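Local coordinates for protein LbaCas13a H328A (C2c2) (Lachnospiraceae bacterium NK4A179, PDB 5WLH) that binds a CRISPR guide RNA in its precursor form and, as a Cas13a nuclease, probably cleaves target RNA under the direction of that guide, at residues Glu90-Lys93 with Lys94-Arg98; Ser108-Asp111 with Arg112-Lys116; Ile156-Thr159 with Asn160-Arg164; Asp217-Arg220 with Asp221-Tyr225. One frame throughout, in Å; residues are numbered along the deposited sequence.

Contact 1: Glu90-Lys93 with Lys94-Arg98; sequences EIVK and KINRR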
# COMPACT_ATOMS: atom_id res chain seq x y z
N GLU A 90 15.74 -32.91 -20.40
CA GLU A 90 16.83 -33.31 -21.29
C GLU A 90 16.39 -33.26 -22.75
O GLU A 90 17.16 -32.86 -23.63
CB GLU A 90 17.32 -34.71 -20.92
CG GLU A 90 18.74 -35.02 -21.38
CD GLU A 90 19.80 -34.37 -20.51
OE1 GLU A 90 20.97 -34.31 -20.94
OE2 GLU A 90 19.46 -33.92 -19.39
N ILE A 91 15.14 -33.67 -23.03
CA ILE A 91 14.62 -33.60 -24.39
C ILE A 91 14.61 -32.16 -24.88
O ILE A 91 15.03 -31.85 -26.00
CB ILE A 91 13.21 -34.23 -24.45
CG1 ILE A 91 13.30 -35.74 -24.22
CG2 ILE A 91 12.56 -33.96 -25.80
CD1 ILE A 91 14.23 -36.44 -25.19
N VAL A 92 14.13 -31.24 -24.03
CA VAL A 92 14.08 -29.83 -24.40
C VAL A 92 15.48 -29.31 -24.71
O VAL A 92 15.70 -28.63 -25.72
CB VAL A 92 13.41 -29.01 -23.28
CG1 VAL A 92 13.78 -27.55 -23.39
CG2 VAL A 92 11.90 -29.19 -23.32
N LYS A 93 16.45 -29.64 -23.86
CA LYS A 93 17.80 -29.11 -24.04
C LYS A 93 18.43 -29.59 -25.34
O LYS A 93 19.10 -28.82 -26.03
CB LYS A 93 18.67 -29.48 -22.84
CG LYS A 93 18.35 -28.65 -21.59
CD LYS A 93 18.60 -27.16 -21.83
CE LYS A 93 17.31 -26.40 -22.11
NZ LYS A 93 17.54 -25.15 -22.91
N LYS A 94 18.20 -30.86 -25.70
CA LYS A 94 18.75 -31.37 -26.95
C LYS A 94 18.11 -30.68 -28.15
O LYS A 94 18.78 -30.40 -29.15
CB LYS A 94 18.56 -32.88 -27.02
CG LYS A 94 19.40 -33.65 -26.01
CD LYS A 94 18.92 -35.09 -25.85
CE LYS A 94 20.00 -35.98 -25.25
NZ LYS A 94 21.06 -36.34 -26.24
N ILE A 95 16.80 -30.41 -28.07
CA ILE A 95 16.13 -29.69 -29.15
C ILE A 95 16.70 -28.29 -29.30
O ILE A 95 16.82 -27.76 -30.41
CB ILE A 95 14.61 -29.66 -28.90
CG1 ILE A 95 14.03 -31.07 -28.98
CG2 ILE A 95 13.91 -28.71 -29.89
CD1 ILE A 95 12.53 -31.11 -28.77
N ASN A 96 17.09 -27.66 -28.18
CA ASN A 96 17.60 -26.30 -28.18
C ASN A 96 19.10 -26.20 -28.43
O ASN A 96 19.59 -25.12 -28.77
CB ASN A 96 17.27 -25.61 -26.85
CG ASN A 96 15.83 -25.15 -26.77
OD1 ASN A 96 15.10 -25.13 -27.77
ND2 ASN A 96 15.41 -24.75 -25.57
N ARG A 97 19.84 -27.30 -28.27
CA ARG A 97 21.28 -27.29 -28.51
C ARG A 97 21.57 -27.06 -30.00
O ARG A 97 20.68 -27.15 -30.85
CB ARG A 97 21.93 -28.59 -28.05
CG ARG A 97 22.20 -28.68 -26.55
CD ARG A 97 23.40 -29.58 -26.24
NE ARG A 97 24.60 -28.82 -25.92
CZ ARG A 97 25.52 -28.45 -26.81
NH1 ARG A 97 25.38 -28.76 -28.09
NH2 ARG A 97 26.59 -27.76 -26.42
N ARG A 98 22.84 -26.76 -30.29
CA ARG A 98 23.22 -26.48 -31.67
C ARG A 98 22.94 -27.70 -32.55
O ARG A 98 22.94 -28.84 -32.08
CB ARG A 98 24.70 -26.06 -31.74
CG ARG A 98 25.37 -26.29 -33.10
CD ARG A 98 26.89 -26.26 -33.04
NE ARG A 98 27.42 -24.89 -33.02
CZ ARG A 98 27.39 -24.05 -34.05
NH1 ARG A 98 26.85 -24.42 -35.21
NH2 ARG A 98 27.90 -22.84 -33.93

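Contact 2: Ser108-Asp111 with Arg112-Lys116; sequences SVDD and RAFEK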
# COMPACT_ATOMS: atom_id res chain seq x y z
N SER A 108 20.18 -18.01 -40.91
CA SER A 108 21.37 -17.23 -41.25
C SER A 108 22.30 -17.99 -42.19
O SER A 108 23.39 -17.49 -42.50
CB SER A 108 22.11 -16.82 -39.98
OG SER A 108 22.49 -17.97 -39.24
N VAL A 109 21.88 -19.16 -42.65
CA VAL A 109 22.71 -20.02 -43.49
C VAL A 109 23.18 -19.28 -44.75
O VAL A 109 22.54 -18.34 -45.23
CB VAL A 109 21.91 -21.29 -43.83
CG1 VAL A 109 20.67 -20.93 -44.65
CG2 VAL A 109 22.76 -22.31 -44.56
N ASP A 110 24.33 -19.71 -45.27
CA ASP A 110 24.90 -19.16 -46.50
C ASP A 110 25.24 -17.68 -46.31
O ASP A 110 24.83 -16.82 -47.09
CB ASP A 110 23.95 -19.37 -47.68
CG ASP A 110 24.68 -19.53 -49.01
OD1 ASP A 110 25.92 -19.38 -49.05
OD2 ASP A 110 23.99 -19.80 -50.02
N ASP A 111 25.99 -17.40 -45.25
CA ASP A 111 26.51 -16.06 -44.96
C ASP A 111 25.39 -15.01 -44.89
O ASP A 111 25.47 -13.95 -45.51
CB ASP A 111 27.58 -15.65 -45.98
CG ASP A 111 28.87 -16.45 -45.84
OD1 ASP A 111 29.28 -16.77 -44.70
OD2 ASP A 111 29.48 -16.77 -46.88
N ARG A 112 24.35 -15.33 -44.12
CA ARG A 112 23.24 -14.41 -43.84
C ARG A 112 22.51 -13.95 -45.10
O ARG A 112 21.82 -12.94 -45.08
CB ARG A 112 23.72 -13.18 -43.06
CG ARG A 112 24.64 -13.47 -41.89
CD ARG A 112 24.38 -12.53 -40.71
NE ARG A 112 25.41 -12.63 -39.67
CZ ARG A 112 26.70 -12.32 -39.83
NH1 ARG A 112 27.17 -11.88 -40.99
NH2 ARG A 112 27.53 -12.46 -38.81
N ALA A 113 22.64 -14.70 -46.21
CA ALA A 113 22.12 -14.23 -47.49
C ALA A 113 20.60 -14.22 -47.55
O ALA A 113 20.03 -13.52 -48.40
CB ALA A 113 22.66 -15.09 -48.63
N PHE A 114 19.93 -14.96 -46.68
CA PHE A 114 18.48 -15.08 -46.73
C PHE A 114 17.77 -14.47 -45.53
O PHE A 114 16.54 -14.54 -45.46
CB PHE A 114 18.09 -16.55 -46.87
CG PHE A 114 18.89 -17.26 -47.92
CD1 PHE A 114 18.89 -16.79 -49.23
CD2 PHE A 114 19.67 -18.36 -47.60
CE1 PHE A 114 19.64 -17.43 -50.21
CE2 PHE A 114 20.43 -19.00 -48.58
CZ PHE A 114 20.40 -18.54 -49.88
N GLU A 115 18.51 -13.85 -44.61
CA GLU A 115 17.88 -13.26 -43.43
C GLU A 115 16.82 -12.24 -43.82
O GLU A 115 15.72 -12.23 -43.25
CB GLU A 115 18.94 -12.60 -42.55
CG GLU A 115 19.79 -13.57 -41.78
CD GLU A 115 20.78 -12.87 -40.89
OE1 GLU A 115 21.05 -11.67 -41.13
OE2 GLU A 115 21.30 -13.51 -39.95
N LYS A 116 17.12 -11.40 -44.81
CA LYS A 116 16.15 -10.40 -45.26
C LYS A 116 14.93 -11.06 -45.88
O LYS A 116 13.79 -10.62 -45.64
CB LYS A 116 16.81 -9.43 -46.24
CG LYS A 116 17.39 -8.16 -45.62
CD LYS A 116 16.29 -7.24 -45.08
CE LYS A 116 16.65 -6.67 -43.71
NZ LYS A 116 15.44 -6.34 -42.90
O HOH W 1 20.68 -16.46 -44.40

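Contact 3: Ile156-Thr159 with Asn160-Arg164; sequences ISET and NFINR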
# COMPACT_ATOMS: atom_id res chain seq x y z
N ILE A 156 12.26 -23.70 -44.00
CA ILE A 156 11.17 -23.47 -43.05
C ILE A 156 10.01 -24.41 -43.35
O ILE A 156 8.85 -24.03 -43.26
CB ILE A 156 10.72 -22.01 -43.04
CG1 ILE A 156 10.38 -21.53 -44.46
CG2 ILE A 156 11.82 -21.14 -42.44
CD1 ILE A 156 9.33 -20.43 -44.48
N SER A 157 10.33 -25.65 -43.71
CA SER A 157 9.34 -26.69 -43.94
C SER A 157 9.22 -27.61 -42.72
O SER A 157 10.10 -27.64 -41.85
CB SER A 157 9.70 -27.53 -45.18
OG SER A 157 10.85 -28.33 -44.91
N GLU A 158 8.12 -28.35 -42.68
CA GLU A 158 7.97 -29.36 -41.64
C GLU A 158 9.10 -30.37 -41.69
O GLU A 158 9.62 -30.79 -40.65
CB GLU A 158 6.62 -30.07 -41.78
CG GLU A 158 6.41 -31.15 -40.74
CD GLU A 158 4.97 -31.64 -40.70
OE1 GLU A 158 4.67 -32.57 -39.91
OE2 GLU A 158 4.15 -31.09 -41.45
N THR A 159 9.49 -30.78 -42.90
CA THR A 159 10.56 -31.76 -43.04
C THR A 159 11.83 -31.28 -42.35
O THR A 159 12.44 -32.00 -41.55
CB THR A 159 10.82 -32.06 -44.52
OG1 THR A 159 9.65 -32.63 -45.11
CG2 THR A 159 11.99 -33.02 -44.66
N ASN A 160 12.25 -30.04 -42.63
CA ASN A 160 13.47 -29.52 -42.02
C ASN A 160 13.29 -29.32 -40.52
O ASN A 160 14.22 -29.58 -39.74
CB ASN A 160 13.89 -28.22 -42.69
CG ASN A 160 15.31 -27.85 -42.34
OD1 ASN A 160 16.18 -28.72 -42.25
ND2 ASN A 160 15.54 -26.57 -42.08
N PHE A 161 12.12 -28.85 -40.09
CA PHE A 161 11.89 -28.72 -38.66
C PHE A 161 11.95 -30.07 -37.97
O PHE A 161 12.55 -30.21 -36.89
CB PHE A 161 10.54 -28.03 -38.40
CG PHE A 161 10.62 -26.52 -38.27
CD1 PHE A 161 11.15 -25.74 -39.28
CD2 PHE A 161 10.15 -25.89 -37.13
CE1 PHE A 161 11.22 -24.35 -39.16
CE2 PHE A 161 10.21 -24.51 -37.00
CZ PHE A 161 10.74 -23.74 -38.01
N ILE A 162 11.37 -31.11 -38.58
CA ILE A 162 11.42 -32.44 -38.00
C ILE A 162 12.87 -32.92 -37.91
O ILE A 162 13.28 -33.50 -36.91
CB ILE A 162 10.54 -33.41 -38.82
CG1 ILE A 162 9.06 -33.22 -38.47
CG2 ILE A 162 10.99 -34.88 -38.61
CD1 ILE A 162 8.11 -34.01 -39.34
N ASN A 163 13.66 -32.64 -38.95
CA ASN A 163 15.06 -33.03 -38.94
C ASN A 163 15.84 -32.29 -37.86
O ASN A 163 16.65 -32.89 -37.14
CB ASN A 163 15.69 -32.80 -40.31
CG ASN A 163 15.17 -33.76 -41.36
OD1 ASN A 163 14.67 -34.84 -41.04
ND2 ASN A 163 15.30 -33.37 -42.62
N ARG A 164 15.63 -30.98 -37.74
CA ARG A 164 16.34 -30.23 -36.71
C ARG A 164 15.90 -30.66 -35.32
O ARG A 164 16.73 -30.73 -34.39
CB ARG A 164 16.14 -28.73 -36.92
CG ARG A 164 16.73 -28.19 -38.22
CD ARG A 164 18.24 -28.43 -38.30
NE ARG A 164 18.98 -27.53 -37.42
CZ ARG A 164 19.86 -26.62 -37.82
NH1 ARG A 164 20.48 -25.85 -36.93
NH2 ARG A 164 20.12 -26.46 -39.12

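Contact 4: Asp217-Arg220 with Asp221-Tyr225; sequences DVQR and DFIDY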
# COMPACT_ATOMS: atom_id res chain seq x y z
N ASP A 217 -2.81 -26.91 -39.77
CA ASP A 217 -1.76 -26.97 -40.77
C ASP A 217 -0.44 -26.62 -40.09
O ASP A 217 -0.28 -25.50 -39.60
CB ASP A 217 -2.04 -26.01 -41.91
CG ASP A 217 -1.03 -26.10 -43.02
OD1 ASP A 217 -1.16 -27.01 -43.87
OD2 ASP A 217 -0.10 -25.26 -43.05
N VAL A 218 0.51 -27.57 -40.08
CA VAL A 218 1.77 -27.32 -39.37
C VAL A 218 2.47 -26.09 -39.93
O VAL A 218 2.97 -25.24 -39.18
CB VAL A 218 2.67 -28.56 -39.42
CG1 VAL A 218 4.11 -28.17 -39.07
CG2 VAL A 218 2.17 -29.62 -38.46
N GLN A 219 2.49 -25.96 -41.26
CA GLN A 219 3.19 -24.83 -41.87
C GLN A 219 2.57 -23.50 -41.47
O GLN A 219 3.27 -22.58 -41.02
CB GLN A 219 3.19 -24.98 -43.39
CG GLN A 219 3.98 -23.88 -44.08
CD GLN A 219 5.46 -24.05 -43.85
OE1 GLN A 219 6.03 -25.11 -44.12
NE2 GLN A 219 6.10 -23.02 -43.30
N ARG A 220 1.26 -23.36 -41.62
CA ARG A 220 0.63 -22.06 -41.41
C ARG A 220 0.41 -21.78 -39.92
O ARG A 220 0.61 -20.64 -39.47
CB ARG A 220 -0.70 -21.99 -42.16
CG ARG A 220 -1.28 -20.59 -42.25
CD ARG A 220 -0.64 -19.78 -43.38
NE ARG A 220 -1.02 -18.38 -43.29
CZ ARG A 220 -0.19 -17.39 -42.96
NH1 ARG A 220 1.08 -17.64 -42.70
NH2 ARG A 220 -0.65 -16.15 -42.90
N ASP A 221 0.01 -22.78 -39.16
CA ASP A 221 -0.40 -22.57 -37.78
C ASP A 221 0.77 -22.58 -36.81
O ASP A 221 0.70 -21.90 -35.77
CB ASP A 221 -1.42 -23.63 -37.35
CG ASP A 221 -2.79 -23.37 -37.95
OD1 ASP A 221 -3.26 -22.22 -37.86
OD2 ASP A 221 -3.39 -24.30 -38.52
N PHE A 222 1.85 -23.31 -37.11
CA PHE A 222 3.01 -23.29 -36.24
C PHE A 222 4.21 -22.60 -36.89
O PHE A 222 4.66 -21.56 -36.41
CB PHE A 222 3.42 -24.70 -35.79
CG PHE A 222 4.64 -24.71 -34.92
CD1 PHE A 222 4.60 -24.12 -33.66
CD2 PHE A 222 5.84 -25.25 -35.36
CE1 PHE A 222 5.73 -24.11 -32.84
CE2 PHE A 222 6.96 -25.22 -34.56
CZ PHE A 222 6.91 -24.65 -33.29
N ILE A 223 4.73 -23.16 -37.99
CA ILE A 223 6.02 -22.70 -38.49
C ILE A 223 5.96 -21.23 -38.88
O ILE A 223 6.82 -20.43 -38.48
CB ILE A 223 6.48 -23.56 -39.68
CG1 ILE A 223 6.70 -25.01 -39.23
CG2 ILE A 223 7.75 -22.97 -40.27
CD1 ILE A 223 7.14 -25.94 -40.37
N ASP A 224 4.96 -20.86 -39.68
CA ASP A 224 4.83 -19.48 -40.11
C ASP A 224 4.68 -18.55 -38.92
O ASP A 224 5.21 -17.44 -38.92
CB ASP A 224 3.64 -19.32 -41.05
CG ASP A 224 3.89 -19.88 -42.45
OD1 ASP A 224 5.03 -20.28 -42.77
OD2 ASP A 224 2.91 -19.94 -43.21
N TYR A 225 3.94 -18.99 -37.90
CA TYR A 225 3.79 -18.17 -36.71
C TYR A 225 5.12 -18.01 -35.98
O TYR A 225 5.45 -16.91 -35.52
CB TYR A 225 2.74 -18.77 -35.76
CG TYR A 225 2.37 -17.77 -34.69
CD1 TYR A 225 1.37 -16.84 -34.92
CD2 TYR A 225 3.05 -17.73 -33.48
CE1 TYR A 225 1.05 -15.90 -33.96
CE2 TYR A 225 2.73 -16.79 -32.51
CZ TYR A 225 1.72 -15.88 -32.77
OH TYR A 225 1.38 -14.94 -31.82

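Contact 1: Glu90-Lys93 with Lys94-Arg98
Lys-93 O is met by two backbone donors where the alpha-helix 83-96 runs out: Asn-96 N at 3.2 Å and Arg-97 N at 2.8 Å, both weak because the N-H groups point off the oxygen. Earlier in this last turn the bonding is the regular i to i+4 kind. Lys-94 N gives a fairly straight bond to Glu-90 O (3.1 Å, 161°), and Ile-95 N donates to Ile-91 O in the same way. Asn-96 N divides its hydrogen, favouring Val-92 O at 3.0 Å. Arg-97 then leaves helical backbone angles, and the last carbonyls turn to side chains from other parts of the chain: Lys-94 O accepts from Asn-168 ND2, and Asn-96 O from Arg-70 NE. The Asn-96 amide sits beside its own backbone N (chi1 -78°), which lays it alongside Val-92, ND2 3.9 Å from Val-92 CG1. Lys-93, its chain bent twice, brings NZ to 3.4 Å from Asn-96 ND2. Two donors cannot bond each other; each has a carbonyl of its own, Glu-74 O for NZ and Phe-72 O for ND2. With an alanine in place of Asn-96, Phe-72 O would probably lose its amide donor and the end of Lys-93 would be less confined. The methylenes of Lys-94 run past Glu-90 O, yet Glu-90 OE1 and Lys-94 NZ stay 5.7 Å apart, short of a salt bridge. On the buried side, Ile-91 and Val-92 rest on Ile-181 of helix 175-185, and Ile-91 CG2 touches Ile-95 CD1 at 4.1 Å.

Contact 2: Ser108-Asp111 with Arg112-Lys116
Ser-108 O receives the backbone N of Arg-112 at 2.9 Å, an i to i+4 bond that comes from above the carbonyl plane. The Ser-108 hydroxyl points elsewhere, to Ser-104 O, and it is CB of Ser-108 that lies 3.4 Å from Glu-115 OE2. Val-109 O is tied to the next turn through a water, which donates to that oxygen and accepts from Phe-114 N, 2.8 Å on each leg. The methyl Val-109 CG1 meets Phe-114 CD2 obliquely at 4.0 Å. At Asp-110 the backbone enters the left-handed helical region and keeps it through Asp-111 and Arg-112, so the turn winds against the sense of the helices before and after it. Asp-110 O accepts from Ala-113 N at 3.2 Å, an i to i+3 bond again well out of the carbonyl plane. Beyond the backbone, Asp-110 CB stands 3.7 Å from Phe-114 CE2, the carboxylate turned 63° against the ring, while OD2 forms a salt bridge with Arg-151 NH2. The ring is set by Phe-114 CG lying beside its own backbone N (chi1 -47°), and Ala-113 CB sits over the centre of one face. A type I beta turn from Arg-112 to Glu-115 leads into helix 115-130. Two direct backbone bonds and one water bridge thus close the turn, and the Phe-114 ring and Asp-110 carboxylate both meet helix 146-155, where Arg-151 probably offsets the charge of Asp-110.

Contact 3: Ile156-Thr159 with Asn160-Arg164
Ser-157 OG is held by two groups: it accepts from Asn-160 N (3.2 Å, nearly straight at 169°) and donates back to Gly-154 O in the helix just finished. This is an N-cap. Ile-156 has left the helical angles of helix 146-155, and Ser-157 caps the start of helix 158-166, its OG placed between the backbone N and carbonyl carbon (chi1 70°) to reach the N-H of Asn-160. The Asn-160 side chain turns back the same way, ND2 donating to Ile-155 O, so two side chains at the new helix start hold the last carbonyls of the old one. Regular helical bonds follow: Phe-161 N to Ser-157 O at 2.9 Å, Ile-162 N to Glu-158 O at 2.7 Å and Asn-163 N to Thr-159 O at 2.9 Å. Glu-158 is fully extended, and its CG passes 3.6 Å from Ile-162 CD1 while OE1 accepts from Asn-205 ND2. Thr-159 and Asn-163 lie side by side on the solvent flank, CG2 of the first 3.9 Å from ND2 of the second. Opposite in character, the Phe-161 ring is buried, with CD1 3.4 Å from Ser-157 O and CE1 4.0 Å from Ile-156 CA. Around this start of helix 158-166, Ile-162 packs on Leu-202 and Ala-206 of helix 193-206, Phe-161 on Phe-222 and Ile-223 of helix 218-230 and on Met-106 of helix 103-107, and Ile-156 on Phe-118 and Tyr-121 of helix 115-130.

Contact 4: Asp217-Arg220 with Asp221-Tyr225
Gln-219 and Arg-220 both set CG anti to the backbone N (chi1 -176° and -167°) and bend at chi2, which folds their ends onto the carboxylate of Asp-224. Gln-219 NE2 donates to Asp-224 OD1 at 3.0 Å from 44° above the carboxylate plane, and also to Ile-156 O. Arg-220 NH1, with the carboxylate at the guanidinium edge, makes a salt bridge to Asp-224 OD2 at 3.0 Å. Each oxygen has a second donor, Tyr-121 OH on OD1 and Ser-136 OG on OD2, while NH1 also meets Ser-125 OG. Were Asp-224 an alanine, Arg-220 NH1 would probably lose its charge mate, and the Gln-219 amide would be held by Ile-156 O alone among the partners named. At the helix start, Asp-217 OD2 accepts from Arg-220 N at 2.7 Å, and Asp-217 N donates separately to Asp-221 OD2 at 3.0 Å, an oxygen also salt-bridged to Arg-194. Val-218 O takes both Phe-222 N, its i+4 donor, and Ile-223 N, each at 3.0 Å, and Asp-224 N reaches Gln-219 O at 2.8 Å. The i to i+5 bonds of Ile-223 N and Asp-224 N mark a pi-type turn just behind an aspartate N-cap, at the beginning of helix 218-230.

All four contacts lie in one outlying helical region, 44 to 52 Å from the centre of the chain, probably part of the crRNA-recognition lobe. Contacts 3 and 4, centres 12 Å apart, touch directly: Ile-156 O and Gln-219 NE2 stand 2.9 Å apart, a probable hydrogen bond, and Ile-223 CD1 packs against Glu-158 N at 3.5 Å. Contact 2 approaches contact 3 through helix 146-155, their nearest atoms about 7 Å apart; contact 1 comes within about 5 Å of contact 3. Contact 4 is nearest the guide RNA, about 4 Å between nearest atoms, with Tyr-225 packing on a phosphate; contacts 1 and 2 stay about 19 Å from the RNA, contact 3 about 17 Å.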